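Local coordinates for aspartyl-tRNA synthetase 2 (Thermus thermophilus, PDB 1N9W), which attaches aspartate to both tRNA(Asp) and tRNA(Asn) in two steps, first activating the amino acid with ATP and then transferring it to the acceptor end, at residues Q265-L270 against W311-R316; E294-L299 against D338-G343; R232-L237 against F390-E395. One frame throughout, in Å; residues are numbered along the deposited sequence.

Interaction 1. Residues Q265-L270 against W311-R316; sequences QDIPRL and WLFVTR
Ile267 packs against Trp311 CB and the Phe313 ring atoms CD2 and CE2, its side chain at about a right angle to that of Phe313. Ile267 CB lies 3.8 Å from Phe313 CD2. At the branch, Ile267 CG2 sits anti to the backbone N and packs 3.7 Å from Trp311 CB, with Phe313 CD2 about as near; CG1, beside the backbone N (chi1 -62°), skirts Trp311 CB and carries CD1 in between that CB and Phe313 CE2. Cutting Ile267 back to an alanine is likely to cost Trp311 CB, Phe313 CD2 and Phe313 CE2 their contacts with CG2 and CD1. Next along the chain the backbones pair in parallel register, Arg269 with Phe313 and Leu270 with Val314. Phe313 N hydrogen-bonds to Pro268 O at 2.9 Å, nearly along the C=O axis, whereas the hydrogen bond from Leu270 N to Phe313 O is weak, bent to 127°. Thr315 N hydrogen-bonds to Leu270 O at 2.9 Å from above the carbonyl plane. Arg269 runs beside Phe313, pointing the same way, its CD 3.9 Å from Phe313 CB and its guanidinium plane turned 67° from the ring; Glu228 and Glu235 of helix 227-248 pair with its charge. On the other face of the sheet, Leu270 CB rests against Leu312 CD1. This parallel pair closes one margin, within this chain, of the mostly antiparallel class II synthetase catalytic sheet.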
loop_
_atom_site.group_PDB
_atom_site.type_symbol
_atom_site.label_atom_id
_atom_site.label_comp_id
_atom_site.label_asym_id
_atom_site.label_seq_id
_atom_site.Cartn_x
_atom_site.Cartn_y
_atom_site.Cartn_z
ATOM N N GLN B 265 -17.871 8.572 15.508
ATOM C CA GLN B 265 -17.827 10.019 15.651
ATOM C C GLN B 265 -18.093 10.400 17.101
ATOM O O GLN B 265 -18.958 9.816 17.752
ATOM C CB GLN B 265 -18.853 10.672 14.728
ATOM C CG GLN B 265 -19.087 12.133 15.021
ATOM C CD GLN B 265 -19.695 12.861 13.845
ATOM O OE1 GLN B 265 -20.674 12.400 13.246
ATOM N NE2 GLN B 265 -19.127 14.012 13.509
ATOM N N ASP B 266 -17.342 11.374 17.604
ATOM C CA ASP B 266 -17.510 11.806 18.984
ATOM C C ASP B 266 -17.397 10.599 19.904
ATOM O O ASP B 266 -18.221 10.391 20.797
ATOM C CB ASP B 266 -18.869 12.485 19.160
ATOM C CG ASP B 266 -18.911 13.864 18.536
ATOM O OD1 ASP B 266 -20.011 14.324 18.167
ATOM O OD2 ASP B 266 -17.840 14.500 18.426
ATOM N N ILE B 267 -16.367 9.796 19.666
ATOM C CA ILE B 267 -16.120 8.600 20.457
ATOM C C ILE B 267 -15.845 8.956 21.908
ATOM O O ILE B 267 -15.091 9.888 22.199
ATOM C CB ILE B 267 -14.914 7.824 19.917
ATOM C CG1 ILE B 267 -15.200 7.370 18.483
ATOM C CG2 ILE B 267 -14.612 6.642 20.822
ATOM C CD1 ILE B 267 -14.030 6.687 17.824
ATOM N N PRO B 268 -16.458 8.215 22.843
ATOM C CA PRO B 268 -16.303 8.417 24.289
ATOM C C PRO B 268 -14.850 8.395 24.768
ATOM O O PRO B 268 -14.123 7.430 24.531
ATOM C CB PRO B 268 -17.119 7.269 24.879
ATOM C CG PRO B 268 -18.222 7.114 23.881
ATOM C CD PRO B 268 -17.484 7.193 22.569
ATOM N N ARG B 269 -14.438 9.466 25.440
ATOM C CA ARG B 269 -13.079 9.580 25.965
ATOM C C ARG B 269 -13.099 9.139 27.433
ATOM O O ARG B 269 -14.068 9.393 28.147
ATOM C CB ARG B 269 -12.593 11.033 25.879
ATOM C CG ARG B 269 -12.713 11.708 24.501
ATOM C CD ARG B 269 -11.577 11.331 23.553
ATOM N NE ARG B 269 -11.409 12.284 22.452
ATOM C CZ ARG B 269 -12.203 12.372 21.384
ATOM N NH1 ARG B 269 -13.243 11.562 21.246
ATOM N NH2 ARG B 269 -11.949 13.272 20.441
ATOM N N LEU B 270 -12.038 8.485 27.888
ATOM C CA LEU B 270 -11.996 8.030 29.269
ATOM C C LEU B 270 -10.568 7.880 29.765
ATOM O O LEU B 270 -9.793 7.079 29.239
ATOM C CB LEU B 270 -12.730 6.696 29.401
ATOM C CG LEU B 270 -13.154 6.284 30.813
ATOM C CD1 LEU B 270 -14.128 7.312 31.363
ATOM C CD2 LEU B 270 -13.805 4.912 30.776
ATOM N N TRP B 311 -16.909 1.831 20.188
ATOM C CA TRP B 311 -15.571 2.395 20.341
ATOM C C TRP B 311 -15.360 3.108 21.675
ATOM O O TRP B 311 -16.295 3.665 22.253
ATOM C CB TRP B 311 -15.298 3.385 19.210
ATOM C CG TRP B 311 -15.874 2.970 17.890
ATOM C CD1 TRP B 311 -17.177 3.063 17.499
ATOM C CD2 TRP B 311 -15.164 2.388 16.788
ATOM N NE1 TRP B 311 -17.326 2.577 16.222
ATOM C CE2 TRP B 311 -16.109 2.158 15.765
ATOM C CE3 TRP B 311 -13.823 2.042 16.574
ATOM C CZ2 TRP B 311 -15.751 1.595 14.534
ATOM C CZ3 TRP B 311 -13.471 1.485 15.352
ATOM C CH2 TRP B 311 -14.433 1.266 14.347
ATOM N N LEU B 312 -14.118 3.102 22.144
ATOM C CA LEU B 312 -13.776 3.750 23.401
ATOM C C LEU B 312 -12.324 4.217 23.458
ATOM O O LEU B 312 -11.400 3.413 23.352
ATOM C CB LEU B 312 -14.039 2.798 24.572
ATOM C CG LEU B 312 -13.586 3.268 25.958
ATOM C CD1 LEU B 312 -14.386 4.492 26.392
ATOM C CD2 LEU B 312 -13.764 2.130 26.956
ATOM N N PHE B 313 -12.128 5.519 23.625
ATOM C CA PHE B 313 -10.788 6.074 23.718
ATOM C C PHE B 313 -10.327 6.103 25.170
ATOM O O PHE B 313 -11.006 6.654 26.036
ATOM C CB PHE B 313 -10.756 7.499 23.152
ATOM C CG PHE B 313 -10.413 7.576 21.687
ATOM C CD1 PHE B 313 -9.230 7.020 21.204
ATOM C CD2 PHE B 313 -11.255 8.244 20.797
ATOM C CE1 PHE B 313 -8.886 7.129 19.858
ATOM C CE2 PHE B 313 -10.922 8.359 19.450
ATOM C CZ PHE B 313 -9.735 7.802 18.978
ATOM N N VAL B 314 -9.175 5.490 25.434
ATOM C CA VAL B 314 -8.595 5.471 26.774
ATOM C C VAL B 314 -7.442 6.472 26.732
ATOM O O VAL B 314 -6.408 6.214 26.116
ATOM C CB VAL B 314 -8.042 4.076 27.143
ATOM C CG1 VAL B 314 -7.511 4.083 28.566
ATOM C CG2 VAL B 314 -9.134 3.034 27.002
ATOM N N THR B 315 -7.628 7.610 27.396
ATOM C CA THR B 315 -6.634 8.676 27.405
ATOM C C THR B 315 -5.810 8.805 28.680
ATOM O O THR B 315 -6.120 8.198 29.702
ATOM C CB THR B 315 -7.300 10.031 27.159
ATOM O OG1 THR B 315 -8.261 10.267 28.191
ATOM C CG2 THR B 315 -8.002 10.048 25.807
ATOM N N ARG B 316 -4.763 9.625 28.596
ATOM C CA ARG B 316 -3.850 9.905 29.706
ATOM C C ARG B 316 -3.320 8.676 30.436
ATOM O O ARG B 316 -3.833 8.301 31.488
ATOM C CB ARG B 316 -4.521 10.841 30.718
ATOM C CG ARG B 316 -4.821 12.240 30.194
ATOM C CD ARG B 316 -3.554 13.002 29.830
ATOM N NE ARG B 316 -3.845 14.348 29.344
ATOM C CZ ARG B 316 -4.409 15.303 30.079
ATOM N NH1 ARG B 316 -4.743 15.064 31.342
ATOM N NH2 ARG B 316 -4.645 16.497 29.550
#

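Interaction 2. Residues E294-L299 against D338-G343; sequences EAERLL and DLLFRG
Leu340 keeps CG beside its backbone N (chi1 -67°), which sends CD1 and CD2 to the helix. Glu296 CB already points at the strand, and chi1 of -68° sets CG beside the backbone N, where Leu340 CD2 touches it. The two side chains cross at about a right angle. Leu340 CD2 takes the closer place on the glutamate stem, 3.8 Å from Glu296 CB; Leu340 CD1 lies against the helix backbone, 3.7 Å from Glu296 O, and also reaches Leu299 CB at 4.1 Å. Beyond CG the glutamate chain is extended, and Glu296 OE1 stops 4.7 Å from Asp338 OD2, a pair of like charges in which Arg322 offsets that of Asp338.

Farther along, backbone meets backbone. Gly343 O comes 3.5 Å from Arg297 CA in a CA-H...O contact, and the close approach leaves little room: a CB on Gly343 would press on Arg297 CG and, at the backbone angles of Gly343, run into the carbonyl O of Arg342. Arg297 then bends at chi3 back along its own helix, where Arg297 NE bridges to Glu294 OE1 at 3.0 Å, from above the carboxylate plane, and NH2 pairs with Glu293. Leu340 sits close to Glu345 of the predicted ATP site, so helix 293-306 backs the sheet near that pocket, while Leu299 also touches Leu312 of strand 311-315 and Ala275 and Leu279 of helix 272-283.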
loop_
_atom_site.group_PDB
_atom_site.type_symbol
_atom_site.label_atom_id
_atom_site.label_comp_id
_atom_site.label_asym_id
_atom_site.label_seq_id
_atom_site.Cartn_x
_atom_site.Cartn_y
_atom_site.Cartn_z
ATOM N N GLU B 294 -8.332 -8.599 29.243
ATOM C CA GLU B 294 -9.624 -8.749 29.888
ATOM C C GLU B 294 -10.094 -7.416 30.453
ATOM O O GLU B 294 -11.287 -7.106 30.429
ATOM C CB GLU B 294 -9.535 -9.777 31.013
ATOM C CG GLU B 294 -10.839 -9.978 31.765
ATOM C CD GLU B 294 -11.952 -10.498 30.876
ATOM O OE1 GLU B 294 -12.376 -9.777 29.945
ATOM O OE2 GLU B 294 -12.408 -11.637 31.108
ATOM N N ALA B 295 -9.153 -6.630 30.965
ATOM C CA ALA B 295 -9.481 -5.327 31.532
ATOM C C ALA B 295 -10.087 -4.432 30.455
ATOM O O ALA B 295 -11.080 -3.742 30.692
ATOM C CB ALA B 295 -8.227 -4.680 32.116
ATOM N N GLU B 296 -9.482 -4.459 29.269
ATOM C CA GLU B 296 -9.943 -3.662 28.133
ATOM C C GLU B 296 -11.246 -4.221 27.577
ATOM O O GLU B 296 -12.116 -3.476 27.121
ATOM C CB GLU B 296 -8.874 -3.662 27.037
ATOM C CG GLU B 296 -7.603 -2.920 27.411
ATOM C CD GLU B 296 -6.415 -3.339 26.575
ATOM O OE1 GLU B 296 -5.353 -2.688 26.676
ATOM O OE2 GLU B 296 -6.530 -4.325 25.818
ATOM N N ARG B 297 -11.370 -5.542 27.620
ATOM C CA ARG B 297 -12.561 -6.212 27.131
ATOM C C ARG B 297 -13.769 -5.811 27.979
ATOM O O ARG B 297 -14.869 -5.615 27.456
ATOM C CB ARG B 297 -12.369 -7.726 27.195
ATOM C CG ARG B 297 -13.149 -8.495 26.148
ATOM C CD ARG B 297 -13.236 -9.969 26.503
ATOM N NE ARG B 297 -11.986 -10.486 27.056
ATOM C CZ ARG B 297 -10.837 -10.574 26.390
ATOM N NH1 ARG B 297 -10.763 -10.179 25.123
ATOM N NH2 ARG B 297 -9.760 -11.058 26.995
ATOM N N LEU B 298 -13.559 -5.694 29.290
ATOM C CA LEU B 298 -14.627 -5.309 30.212
ATOM C C LEU B 298 -15.032 -3.857 29.986
ATOM O O LEU B 298 -16.203 -3.497 30.117
ATOM C CB LEU B 298 -14.180 -5.509 31.669
ATOM C CG LEU B 298 -14.554 -6.821 32.371
ATOM C CD1 LEU B 298 -14.218 -8.013 31.495
ATOM C CD2 LEU B 298 -13.817 -6.913 33.701
ATOM N N LEU B 299 -14.058 -3.023 29.645
ATOM C CA LEU B 299 -14.337 -1.619 29.381
ATOM C C LEU B 299 -15.179 -1.505 28.117
ATOM O O LEU B 299 -16.032 -0.625 28.009
ATOM C CB LEU B 299 -13.031 -0.848 29.220
ATOM C CG LEU B 299 -12.251 -0.656 30.522
ATOM C CD1 LEU B 299 -10.830 -0.224 30.215
ATOM C CD2 LEU B 299 -12.958 0.378 31.386
ATOM N N ASP B 338 -5.292 5.055 23.552
ATOM C CA ASP B 338 -5.489 3.740 22.965
ATOM C C ASP B 338 -6.932 3.670 22.531
ATOM O O ASP B 338 -7.811 4.153 23.240
ATOM C CB ASP B 338 -5.223 2.646 23.998
ATOM C CG ASP B 338 -3.794 2.169 23.986
ATOM O OD1 ASP B 338 -2.925 2.906 23.479
ATOM O OD2 ASP B 338 -3.536 1.052 24.489
ATOM N N LEU B 339 -7.184 3.085 21.364
ATOM C CA LEU B 339 -8.558 2.970 20.890
ATOM C C LEU B 339 -9.043 1.544 21.101
ATOM O O LEU B 339 -8.385 0.588 20.690
ATOM C CB LEU B 339 -8.657 3.336 19.408
ATOM C CG LEU B 339 -10.019 3.076 18.756
ATOM C CD1 LEU B 339 -11.105 3.858 19.487
ATOM C CD2 LEU B 339 -9.969 3.467 17.289
ATOM N N LEU B 340 -10.182 1.404 21.763
ATOM C CA LEU B 340 -10.755 0.091 21.998
ATOM C C LEU B 340 -11.938 -0.093 21.080
ATOM O O LEU B 340 -12.865 0.717 21.076
ATOM C CB LEU B 340 -11.220 -0.051 23.447
ATOM C CG LEU B 340 -10.128 -0.056 24.510
ATOM C CD1 LEU B 340 -10.772 -0.264 25.875
ATOM C CD2 LEU B 340 -9.128 -1.165 24.213
ATOM N N PHE B 341 -11.898 -1.153 20.286
ATOM C CA PHE B 341 -12.981 -1.440 19.363
ATOM C C PHE B 341 -13.620 -2.753 19.772
ATOM O O PHE B 341 -13.002 -3.811 19.686
ATOM C CB PHE B 341 -12.447 -1.525 17.932
ATOM C CG PHE B 341 -13.490 -1.884 16.914
ATOM C CD1 PHE B 341 -14.702 -1.197 16.859
ATOM C CD2 PHE B 341 -13.250 -2.894 15.990
ATOM C CE1 PHE B 341 -15.652 -1.509 15.894
ATOM C CE2 PHE B 341 -14.193 -3.211 15.024
ATOM C CZ PHE B 341 -15.400 -2.521 14.975
ATOM N N ARG B 342 -14.863 -2.675 20.231
ATOM C CA ARG B 342 -15.585 -3.865 20.668
ATOM C C ARG B 342 -14.767 -4.711 21.646
ATOM O O ARG B 342 -14.799 -5.938 21.591
ATOM C CB ARG B 342 -16.001 -4.703 19.448
ATOM C CG ARG B 342 -17.194 -4.118 18.706
ATOM C CD ARG B 342 -17.571 -4.881 17.439
ATOM N NE ARG B 342 -18.804 -4.324 16.877
ATOM C CZ ARG B 342 -19.308 -4.630 15.684
ATOM N NH1 ARG B 342 -18.688 -5.501 14.890
ATOM N NH2 ARG B 342 -20.437 -4.054 15.284
ATOM N N GLY B 343 -14.024 -4.046 22.528
ATOM C CA GLY B 343 -13.240 -4.761 23.523
ATOM C C GLY B 343 -11.789 -5.040 23.189
ATOM O O GLY B 343 -11.019 -5.465 24.054
#

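Interaction 3. Residues R232-L237 against F390-E395; sequences RLEEAL and FAIGAE
Phe390 pushes its ring against Glu234 at the tight centre of this contact, with Glu234 CB just 3.4 Å from Phe390 CZ. The phenylalanine adopts chi1 63°, CG between the backbone N and the carbonyl carbon, which raises the ring toward the helix. The extended Glu234 chain runs over the ring, its carboxylate stacked on one face with the planes 17° apart, and Glu234 OE1 lies 3.8 Å from Phe390 CD1, offset toward the rim. No partner for that buried OE1 appears in the model, an environment that may favour the protonated acid. Glu234 OE2, in contrast, is hydrogen-bonded to Thr347 and also packs 3.7 Å from Ile392 CD1. Leucines meet the ring at its edge: Leu233 CD2 is 3.9 Å from Phe390 CE2, and Leu237 CD2 is 3.8 Å from Phe390 CZ. Leu237 and Ile392 complete the apolar part tip to tip.

Away from this cluster the segments diverge. Arg232, exposed to solvent, turns to Asp229 on its own helix, and Ala391 directs its CB away from helix 232-237. The axes of helix 232-237 and strand 390-393 lie 10.8 Å apart at closest, with their directions 33° apart. Strand 387-393 running through the N-cap Gly393 into helix 394-402 is motif 3 of the class II synthetases, and its Gly393, Ala394 and Glu395 belong to the predicted ATP site.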
loop_
_atom_site.group_PDB
_atom_site.type_symbol
_atom_site.label_atom_id
_atom_site.label_comp_id
_atom_site.label_asym_id
_atom_site.label_seq_id
_atom_site.Cartn_x
_atom_site.Cartn_y
_atom_site.Cartn_z
ATOM N N ARG B 232 -9.153 13.096 16.779
ATOM C CA ARG B 232 -10.143 13.602 15.838
ATOM C C ARG B 232 -9.814 13.116 14.420
ATOM O O ARG B 232 -10.715 12.819 13.636
ATOM C CB ARG B 232 -10.185 15.134 15.882
ATOM C CG ARG B 232 -11.024 15.692 17.034
ATOM C CD ARG B 232 -10.372 16.914 17.662
ATOM N NE ARG B 232 -9.941 17.881 16.654
ATOM C CZ ARG B 232 -9.092 18.875 16.895
ATOM N NH1 ARG B 232 -8.586 19.033 18.115
ATOM N NH2 ARG B 232 -8.743 19.703 15.917
ATOM N N LEU B 233 -8.527 13.028 14.101
ATOM C CA LEU B 233 -8.102 12.563 12.791
ATOM C C LEU B 233 -8.477 11.093 12.601
ATOM O O LEU B 233 -9.074 10.721 11.595
ATOM C CB LEU B 233 -6.590 12.715 12.622
ATOM C CG LEU B 233 -5.988 11.975 11.403
ATOM C CD1 LEU B 233 -6.382 12.694 10.131
ATOM C CD2 LEU B 233 -4.469 11.912 11.523
ATOM N N GLU B 234 -8.121 10.265 13.577
ATOM C CA GLU B 234 -8.419 8.846 13.499
ATOM C C GLU B 234 -9.905 8.552 13.341
ATOM O O GLU B 234 -10.288 7.595 12.655
ATOM C CB GLU B 234 -7.865 8.111 14.715
ATOM C CG GLU B 234 -8.352 6.687 14.798
ATOM C CD GLU B 234 -7.481 5.801 15.672
ATOM O OE1 GLU B 234 -6.915 6.304 16.667
ATOM O OE2 GLU B 234 -7.386 4.596 15.358
ATOM N N GLU B 235 -10.743 9.369 13.970
ATOM C CA GLU B 235 -12.196 9.201 13.890
ATOM C C GLU B 235 -12.675 9.382 12.462
ATOM O O GLU B 235 -13.456 8.581 11.949
ATOM C CB GLU B 235 -12.909 10.221 14.791
ATOM C CG GLU B 235 -13.092 9.761 16.233
ATOM C CD GLU B 235 -13.797 10.813 17.106
ATOM O OE1 GLU B 235 -14.819 11.385 16.664
ATOM O OE2 GLU B 235 -13.336 11.046 18.235
ATOM N N ALA B 236 -12.208 10.450 11.829
ATOM C CA ALA B 236 -12.591 10.746 10.453
ATOM C C ALA B 236 -11.999 9.676 9.532
ATOM O O ALA B 236 -12.657 9.228 8.595
ATOM C CB ALA B 236 -12.088 12.138 10.062
ATOM N N LEU B 237 -10.762 9.274 9.822
ATOM C CA LEU B 237 -10.065 8.249 9.057
ATOM C C LEU B 237 -10.879 6.954 9.071
ATOM O O LEU B 237 -11.149 6.370 8.023
ATOM C CB LEU B 237 -8.679 7.994 9.662
ATOM C CG LEU B 237 -7.833 6.835 9.116
ATOM C CD1 LEU B 237 -7.448 7.109 7.673
ATOM C CD2 LEU B 237 -6.585 6.670 9.982
ATOM N N PHE B 390 -0.117 7.533 15.456
ATOM C CA PHE B 390 -0.742 6.327 15.971
ATOM C C PHE B 390 -0.689 5.236 14.909
ATOM O O PHE B 390 -0.387 5.502 13.741
ATOM C CB PHE B 390 -2.187 6.629 16.381
ATOM C CG PHE B 390 -3.083 7.064 15.242
ATOM C CD1 PHE B 390 -3.804 6.121 14.514
ATOM C CD2 PHE B 390 -3.232 8.414 14.919
ATOM C CE1 PHE B 390 -4.661 6.509 13.490
ATOM C CE2 PHE B 390 -4.093 8.808 13.889
ATOM C CZ PHE B 390 -4.809 7.853 13.175
ATOM N N ALA B 391 -0.976 4.007 15.321
ATOM C CA ALA B 391 -0.950 2.872 14.413
ATOM C C ALA B 391 -2.229 2.082 14.585
ATOM O O ALA B 391 -2.768 1.993 15.687
ATOM C CB ALA B 391 0.255 1.991 14.716
ATOM N N ILE B 392 -2.715 1.507 13.493
ATOM C CA ILE B 392 -3.935 0.725 13.536
ATOM C C ILE B 392 -3.656 -0.730 13.199
ATOM O O ILE B 392 -3.052 -1.032 12.170
ATOM C CB ILE B 392 -4.979 1.268 12.538
ATOM C CG1 ILE B 392 -5.306 2.723 12.881
ATOM C CG2 ILE B 392 -6.228 0.409 12.562
ATOM C CD1 ILE B 392 -6.407 3.322 12.030
ATOM N N GLY B 393 -4.085 -1.627 14.081
ATOM C CA GLY B 393 -3.897 -3.048 13.846
ATOM C C GLY B 393 -4.913 -3.469 12.810
ATOM O O GLY B 393 -6.059 -3.772 13.146
ATOM N N ALA B 394 -4.492 -3.473 11.548
ATOM C CA ALA B 394 -5.370 -3.831 10.440
ATOM C C ALA B 394 -6.192 -5.098 10.673
ATOM O O ALA B 394 -7.414 -5.064 10.566
ATOM C CB ALA B 394 -4.547 -3.958 9.146
ATOM N N GLU B 395 -5.536 -6.210 10.993
ATOM C CA GLU B 395 -6.265 -7.452 11.206
ATOM C C GLU B 395 -7.258 -7.429 12.360
ATOM O O GLU B 395 -8.339 -8.004 12.251
ATOM C CB GLU B 395 -5.312 -8.629 11.411
ATOM C CG GLU B 395 -4.656 -9.130 10.145
ATOM C CD GLU B 395 -3.343 -8.450 9.875
ATOM O OE1 GLU B 395 -3.321 -7.199 9.850
ATOM O OE2 GLU B 395 -2.331 -9.158 9.701
#

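All three contacts belong to the class II catalytic domain and meet one mixed sheet. Strands 269-271, 311-315 and 336-341 are successive neighbours at one margin, so interactions 1 and 2, about 11 Å apart between centres, share that region, joined by backbone pairing of Leu312 with Leu340 and Val314 with Asp338. Interaction 3 reaches strand 387-393, farther into the sheet, about 13 and 15 Å from interactions 1 and 2, centre to centre. Along the chain, the segments of interactions 1 and 2 alternate, and both are nested inside the span closed by interaction 3. Glu235 accepts a hydrogen bond from Asp266 N and makes a salt bridge to Arg269, so distant parts of the chain build a single catalytic core.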